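SusD-like carbohydrate binding protein (Bacteroides vulgatus, PDB 3LEW) probably binds carbohydrate at the outer membrane as a member of the SusD family, in support of nutrient uptake. Local coordinates at residues Arg116-Leu130 against Tyr174-Ile188. Sequence-based numbering, arbitrary orientation. Where two conformers were deposited one is given.
Sequences RIKGQALALRGFLYL and YAQSINDLEEALELI
D180 enters a hole formed by L122, R125, G126 and Y129, and R125 grips its carboxylate side-on with two nitrogens. R125 NE to D180 OD2 and R125 NH2 to D180 OD1 are both 2.8 Å and nearly straight (the latter 176°); both oxygens lie in the guanidinium plane, although the carboxylate itself is turned about 45° from it, and each oxygen is met from above the carboxylate plane. A bend at chi3 (78°) turns the arginine back onto the aspartate, while its NH1 bonds N98. Q176 NE2 adds a weak bond to D180 OD1. A leucine in place of R125 would probably leave the buried D180 carboxylate without its counter-charge. Q176 also lays its CG over one face of the Y129 ring. L122 is the reciprocal knob, seated among D180, E183, A184 and L187, its CD1 3.6 Å from L187 CD1. L187 further covers G119; a CB on G119 would run into I188 CG1, just past the end of the partner helix, and one on G126 into L181 CG. These glycines permit an axial separation of 7.7 Å between the nearly antiparallel helices. At this close approach S177 OG donates to G126 O (2.7 Å), from the face opposite to L130 N. The pair belongs to the helical, TPR-like part of the SusD fold: helix 81-103 packs on R125 and Y129, helix 19-35 on Q120 and L124, and helix 202-215 covers L181 and Y174.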
loop_
_atom_site.group_PDB
_atom_site.type_symbol
_atom_site.label_atom_id
_atom_site.label_comp_id
_atom_site.label_asym_id
_atom_site.label_seq_id
_atom_site.Cartn_x
_atom_site.Cartn_y
_atom_site.Cartn_z
ATOM N N ARG A 116 -9.494 -13.281 -21.330
ATOM C CA ARG A 116 -8.532 -13.185 -20.242
ATOM C C ARG A 116 -7.797 -11.848 -20.248
ATOM O O ARG A 116 -7.625 -11.231 -19.179
ATOM C CB ARG A 116 -7.564 -14.360 -20.322
ATOM C CG ARG A 116 -6.568 -14.432 -19.198
ATOM C CD ARG A 116 -5.249 -13.786 -19.577
ATOM N NE ARG A 116 -4.620 -14.428 -20.721
ATOM C CZ ARG A 116 -3.538 -13.971 -21.337
ATOM N NH1 ARG A 116 -2.919 -12.872 -20.915
ATOM N NH2 ARG A 116 -3.063 -14.645 -22.382
ATOM N N ILE A 117 -7.386 -11.395 -21.440
ATOM C CA ILE A 117 -6.730 -10.099 -21.598
ATOM C C ILE A 117 -7.681 -8.929 -21.234
ATOM O O ILE A 117 -7.302 -8.001 -20.484
ATOM C CB ILE A 117 -6.132 -9.914 -22.995
ATOM C CG1 ILE A 117 -4.979 -10.916 -23.203
ATOM C CG2 ILE A 117 -5.596 -8.467 -23.185
ATOM C CD1 ILE A 117 -4.540 -11.047 -24.616
ATOM N N LYS A 118 -8.924 -9.023 -21.703
ATOM C CA LYS A 118 -9.947 -8.037 -21.318
ATOM C C LYS A 118 -10.119 -7.993 -19.802
ATOM O O LYS A 118 -10.149 -6.910 -19.189
ATOM C CB LYS A 118 -11.257 -8.389 -21.997
ATOM C CG LYS A 118 -12.413 -7.433 -21.701
ATOM C CD LYS A 118 -13.639 -7.834 -22.458
ATOM C CE LYS A 118 -14.737 -6.824 -22.239
ATOM N NZ LYS A 118 -15.931 -7.061 -23.143
ATOM N N GLY A 119 -10.164 -9.169 -19.164
ATOM C CA GLY A 119 -10.259 -9.245 -17.716
ATOM C C GLY A 119 -9.082 -8.621 -16.985
ATOM O O GLY A 119 -9.237 -7.915 -15.994
ATOM N N GLN A 120 -7.889 -8.868 -17.504
ATOM C CA GLN A 120 -6.702 -8.315 -16.906
ATOM C C GLN A 120 -6.669 -6.749 -16.998
ATOM O O GLN A 120 -6.239 -6.066 -16.052
ATOM C CB GLN A 120 -5.447 -8.943 -17.506
ATOM C CG GLN A 120 -5.210 -10.399 -17.049
ATOM C CD GLN A 120 -4.057 -11.071 -17.742
ATOM O OE1 GLN A 120 -3.824 -10.869 -18.961
ATOM N NE2 GLN A 120 -3.355 -11.945 -16.990
ATOM N N ALA A 121 -7.098 -6.216 -18.134
ATOM C CA ALA A 121 -7.212 -4.772 -18.342
ATOM C C ALA A 121 -8.232 -4.148 -17.405
ATOM O O ALA A 121 -7.964 -3.125 -16.788
ATOM C CB ALA A 121 -7.530 -4.459 -19.822
ATOM N N LEU A 122 -9.367 -4.810 -17.231
ATOM C CA LEU A 122 -10.391 -4.338 -16.280
ATOM C C LEU A 122 -9.918 -4.395 -14.842
ATOM O O LEU A 122 -10.209 -3.485 -14.065
ATOM C CB LEU A 122 -11.686 -5.174 -16.442
ATOM C CG LEU A 122 -12.563 -4.879 -17.681
ATOM C CD1 LEU A 122 -13.604 -6.032 -17.939
ATOM C CD2 LEU A 122 -13.289 -3.498 -17.548
ATOM N N ALA A 123 -9.195 -5.462 -14.470
ATOM C CA ALA A 123 -8.713 -5.642 -13.091
ATOM C C ALA A 123 -7.678 -4.565 -12.750
ATOM O O ALA A 123 -7.760 -3.952 -11.684
ATOM C CB ALA A 123 -8.149 -7.085 -12.884
ATOM N N LEU A 124 -6.749 -4.297 -13.675
ATOM C CA LEU A 124 -5.750 -3.232 -13.465
ATOM C C LEU A 124 -6.444 -1.879 -13.380
ATOM O O LEU A 124 -6.115 -1.058 -12.518
ATOM C CB LEU A 124 -4.677 -3.235 -14.549
ATOM C CG LEU A 124 -3.504 -2.218 -14.403
ATOM C CD1 LEU A 124 -2.805 -2.314 -13.059
ATOM C CD2 LEU A 124 -2.512 -2.414 -15.531
ATOM N N ARG A 125 -7.399 -1.649 -14.267
ATOM C CA ARG A 125 -8.141 -0.386 -14.213
ATOM C C ARG A 125 -8.868 -0.254 -12.869
ATOM O O ARG A 125 -8.832 0.814 -12.195
ATOM C CB ARG A 125 -9.098 -0.258 -15.375
ATOM C CG ARG A 125 -9.715 1.124 -15.468
ATOM C CD ARG A 125 -10.641 1.258 -16.674
ATOM N NE ARG A 125 -11.954 0.631 -16.471
ATOM C CZ ARG A 125 -12.898 0.522 -17.426
ATOM N NH1 ARG A 125 -12.670 0.920 -18.667
ATOM N NH2 ARG A 125 -14.064 -0.029 -17.158
ATOM N N GLY A 126 -9.531 -1.333 -12.444
ATOM C CA GLY A 126 -10.196 -1.338 -11.148
ATOM C C GLY A 126 -9.264 -1.058 -9.981
ATOM O O GLY A 126 -9.613 -0.330 -9.016
ATOM N N PHE A 127 -8.066 -1.637 -10.030
ATOM C CA PHE A 127 -7.032 -1.388 -9.020
ATOM C C PHE A 127 -6.635 0.092 -8.939
ATOM O O PHE A 127 -6.433 0.618 -7.834
ATOM C CB PHE A 127 -5.793 -2.227 -9.309
ATOM C CG PHE A 127 -4.620 -1.970 -8.380
ATOM C CD1 PHE A 127 -4.613 -2.458 -7.081
ATOM C CD2 PHE A 127 -3.518 -1.290 -8.803
ATOM C CE1 PHE A 127 -3.530 -2.248 -6.218
ATOM C CE2 PHE A 127 -2.453 -1.077 -7.935
ATOM C CZ PHE A 127 -2.460 -1.576 -6.670
ATOM N N LEU A 128 -6.551 0.746 -10.094
ATOM C CA LEU A 128 -6.144 2.144 -10.143
ATOM C C LEU A 128 -7.300 3.035 -9.662
ATOM O O LEU A 128 -7.086 4.010 -8.932
ATOM C CB LEU A 128 -5.617 2.544 -11.519
ATOM C CG LEU A 128 -4.293 1.832 -11.888
ATOM C CD1 LEU A 128 -3.970 2.055 -13.411
ATOM C CD2 LEU A 128 -3.155 2.221 -10.925
ATOM N N TYR A 129 -8.537 2.681 -9.970
ATOM C CA TYR A 129 -9.690 3.431 -9.357
ATOM C C TYR A 129 -9.773 3.199 -7.835
ATOM O O TYR A 129 -10.194 4.085 -7.081
ATOM C CB TYR A 129 -11.013 3.159 -10.060
ATOM C CG TYR A 129 -11.124 3.891 -11.380
ATOM C CD1 TYR A 129 -11.030 5.274 -11.445
ATOM C CD2 TYR A 129 -11.263 3.187 -12.588
ATOM C CE1 TYR A 129 -11.071 5.958 -12.652
ATOM C CE2 TYR A 129 -11.331 3.870 -13.815
ATOM C CZ TYR A 129 -11.198 5.261 -13.841
ATOM O OH TYR A 129 -11.220 5.969 -15.032
ATOM N N LEU A 130 -9.359 2.016 -7.355
ATOM C CA LEU A 130 -9.281 1.771 -5.909
ATOM C C LEU A 130 -8.256 2.707 -5.254
ATOM O O LEU A 130 -8.476 3.261 -4.175
ATOM C CB LEU A 130 -8.936 0.324 -5.593
ATOM C CG LEU A 130 -8.700 -0.059 -4.135
ATOM C CD1 LEU A 130 -9.969 0.247 -3.327
ATOM C CD2 LEU A 130 -8.328 -1.543 -3.995
ATOM N N TYR A 174 -15.453 4.219 -5.952
ATOM C CA TYR A 174 -15.494 2.855 -5.368
ATOM C C TYR A 174 -16.365 1.891 -6.210
ATOM O O TYR A 174 -15.956 0.754 -6.459
ATOM C CB TYR A 174 -15.916 2.868 -3.894
ATOM C CG TYR A 174 -14.783 3.052 -2.902
ATOM C CD1 TYR A 174 -13.753 2.113 -2.798
ATOM C CD2 TYR A 174 -14.795 4.116 -2.019
ATOM C CE1 TYR A 174 -12.721 2.262 -1.904
ATOM C CE2 TYR A 174 -13.757 4.283 -1.097
ATOM C CZ TYR A 174 -12.749 3.332 -1.030
ATOM O OH TYR A 174 -11.719 3.453 -0.129
ATOM N N ALA A 175 -17.555 2.315 -6.645
ATOM C CA ALA A 175 -18.449 1.460 -7.400
ATOM C C ALA A 175 -17.815 1.058 -8.753
ATOM O O ALA A 175 -17.970 -0.067 -9.212
ATOM C CB ALA A 175 -19.838 2.126 -7.606
ATOM N N GLN A 176 -17.099 2.006 -9.365
ATOM C CA GLN A 176 -16.393 1.767 -10.624
ATOM C C GLN A 176 -15.305 0.719 -10.415
ATOM O O GLN A 176 -15.208 -0.215 -11.189
ATOM C CB GLN A 176 -15.766 3.078 -11.157
ATOM C CG GLN A 176 -15.040 2.949 -12.510
ATOM C CD GLN A 176 -15.993 2.590 -13.622
ATOM O OE1 GLN A 176 -17.041 3.237 -13.774
ATOM N NE2 GLN A 176 -15.667 1.552 -14.398
ATOM N N SER A 177 -14.543 0.844 -9.345
ATOM C CA SER A 177 -13.490 -0.134 -9.039
ATOM C C SER A 177 -14.066 -1.537 -8.886
ATOM O O SER A 177 -13.634 -2.509 -9.553
ATOM C CB SER A 177 -12.771 0.276 -7.761
ATOM O OG SER A 177 -11.790 -0.666 -7.377
ATOM N N ILE A 178 -15.076 -1.650 -8.028
ATOM C CA ILE A 178 -15.707 -2.929 -7.744
ATOM C C ILE A 178 -16.340 -3.506 -9.008
ATOM O O ILE A 178 -16.138 -4.698 -9.299
ATOM C CB ILE A 178 -16.682 -2.824 -6.598
ATOM C CG1 ILE A 178 -15.930 -2.529 -5.285
ATOM C CG2 ILE A 178 -17.526 -4.096 -6.425
ATOM C CD1 ILE A 178 -16.847 -2.038 -4.155
ATOM N N ASN A 179 -17.028 -2.675 -9.805
ATOM C CA ASN A 179 -17.620 -3.187 -11.029
ATOM C C ASN A 179 -16.607 -3.719 -12.037
ATOM O O ASN A 179 -16.823 -4.796 -12.631
ATOM C CB ASN A 179 -18.499 -2.155 -11.685
ATOM C CG ASN A 179 -19.446 -2.763 -12.674
ATOM O OD1 ASN A 179 -20.403 -3.492 -12.304
ATOM N ND2 ASN A 179 -19.222 -2.465 -13.941
ATOM N N ASP A 180 -15.514 -2.984 -12.231
ATOM C CA ASP A 180 -14.426 -3.428 -13.108
ATOM C C ASP A 180 -13.870 -4.763 -12.642
ATOM O O ASP A 180 -13.641 -5.651 -13.453
ATOM C CB ASP A 180 -13.276 -2.401 -13.122
ATOM C CG ASP A 180 -13.573 -1.143 -13.931
ATOM O OD1 ASP A 180 -14.632 -1.098 -14.619
ATOM O OD2 ASP A 180 -12.715 -0.190 -13.856
ATOM N N LEU A 181 -13.634 -4.897 -11.344
ATOM C CA LEU A 181 -13.057 -6.111 -10.782
ATOM C C LEU A 181 -14.053 -7.320 -10.825
ATOM O O LEU A 181 -13.650 -8.466 -11.117
ATOM C CB LEU A 181 -12.593 -5.830 -9.355
ATOM C CG LEU A 181 -11.311 -4.974 -9.270
ATOM C CD1 LEU A 181 -11.202 -4.265 -7.910
ATOM C CD2 LEU A 181 -10.051 -5.792 -9.530
ATOM N N GLU A 182 -15.357 -7.048 -10.668
ATOM C CA GLU A 182 -16.344 -8.118 -10.756
ATOM C C GLU A 182 -16.454 -8.568 -12.202
ATOM O O GLU A 182 -16.655 -9.748 -12.456
ATOM C CB GLU A 182 -17.735 -7.698 -10.197
ATOM C CG GLU A 182 -17.696 -7.564 -8.673
ATOM C CD GLU A 182 -18.997 -7.148 -8.069
ATOM O OE1 GLU A 182 -19.806 -6.460 -8.775
ATOM O OE2 GLU A 182 -19.236 -7.552 -6.905
ATOM N N GLU A 183 -16.367 -7.630 -13.147
ATOM C CA GLU A 183 -16.350 -8.012 -14.578
ATOM C C GLU A 183 -15.110 -8.852 -14.929
ATOM O O GLU A 183 -15.205 -9.842 -15.652
ATOM C CB GLU A 183 -16.393 -6.771 -15.450
ATOM C CG GLU A 183 -17.776 -6.228 -15.515
ATOM C CD GLU A 183 -17.970 -5.022 -16.460
ATOM O OE1 GLU A 183 -17.002 -4.615 -17.174
ATOM O OE2 GLU A 183 -19.128 -4.484 -16.462
ATOM N N ALA A 184 -13.957 -8.449 -14.391
ATOM C CA ALA A 184 -12.715 -9.226 -14.537
ATOM C C ALA A 184 -12.825 -10.628 -13.960
ATOM O O ALA A 184 -12.313 -11.589 -14.542
ATOM C CB ALA A 184 -11.553 -8.491 -13.906
ATOM N N LEU A 185 -13.443 -10.737 -12.793
ATOM C CA LEU A 185 -13.594 -12.043 -12.157
ATOM C C LEU A 185 -14.337 -13.041 -13.045
ATOM O O LEU A 185 -14.016 -14.217 -13.053
ATOM C CB LEU A 185 -14.295 -11.933 -10.809
ATOM C CG LEU A 185 -14.286 -13.171 -9.918
ATOM C CD1 LEU A 185 -12.894 -13.431 -9.427
ATOM C CD2 LEU A 185 -15.254 -12.954 -8.719
ATOM N N GLU A 186 -15.360 -12.590 -13.751
ATOM C CA GLU A 186 -16.124 -13.441 -14.658
ATOM C C GLU A 186 -15.327 -13.827 -15.912
ATOM O O GLU A 186 -15.537 -14.894 -16.500
ATOM C CB GLU A 186 -17.415 -12.722 -15.045
ATOM C CG GLU A 186 -18.359 -13.502 -15.969
ATOM C CD GLU A 186 -19.029 -14.712 -15.314
ATOM O OE1 GLU A 186 -18.843 -14.958 -14.098
ATOM O OE2 GLU A 186 -19.758 -15.427 -16.045
ATOM N N LEU A 187 -14.453 -12.934 -16.347
ATOM C CA LEU A 187 -13.698 -13.099 -17.591
ATOM C C LEU A 187 -12.444 -13.957 -17.452
ATOM O O LEU A 187 -12.090 -14.662 -18.380
ATOM C CB LEU A 187 -13.298 -11.734 -18.166
ATOM C CG LEU A 187 -14.424 -10.938 -18.832
ATOM C CD1 LEU A 187 -14.069 -9.433 -18.973
ATOM C CD2 LEU A 187 -14.786 -11.577 -20.206
ATOM N N ILE A 188 -11.757 -13.887 -16.314
ATOM C CA ILE A 188 -10.543 -14.684 -16.146
ATOM C C ILE A 188 -10.899 -16.048 -15.547
ATOM O O ILE A 188 -11.310 -16.135 -14.423
ATOM C CB ILE A 188 -9.490 -13.947 -15.310
ATOM C CG1 ILE A 188 -9.207 -12.546 -15.870
ATOM C CG2 ILE A 188 -8.173 -14.784 -15.208
ATOM C CD1 ILE A 188 -8.273 -11.641 -14.969
#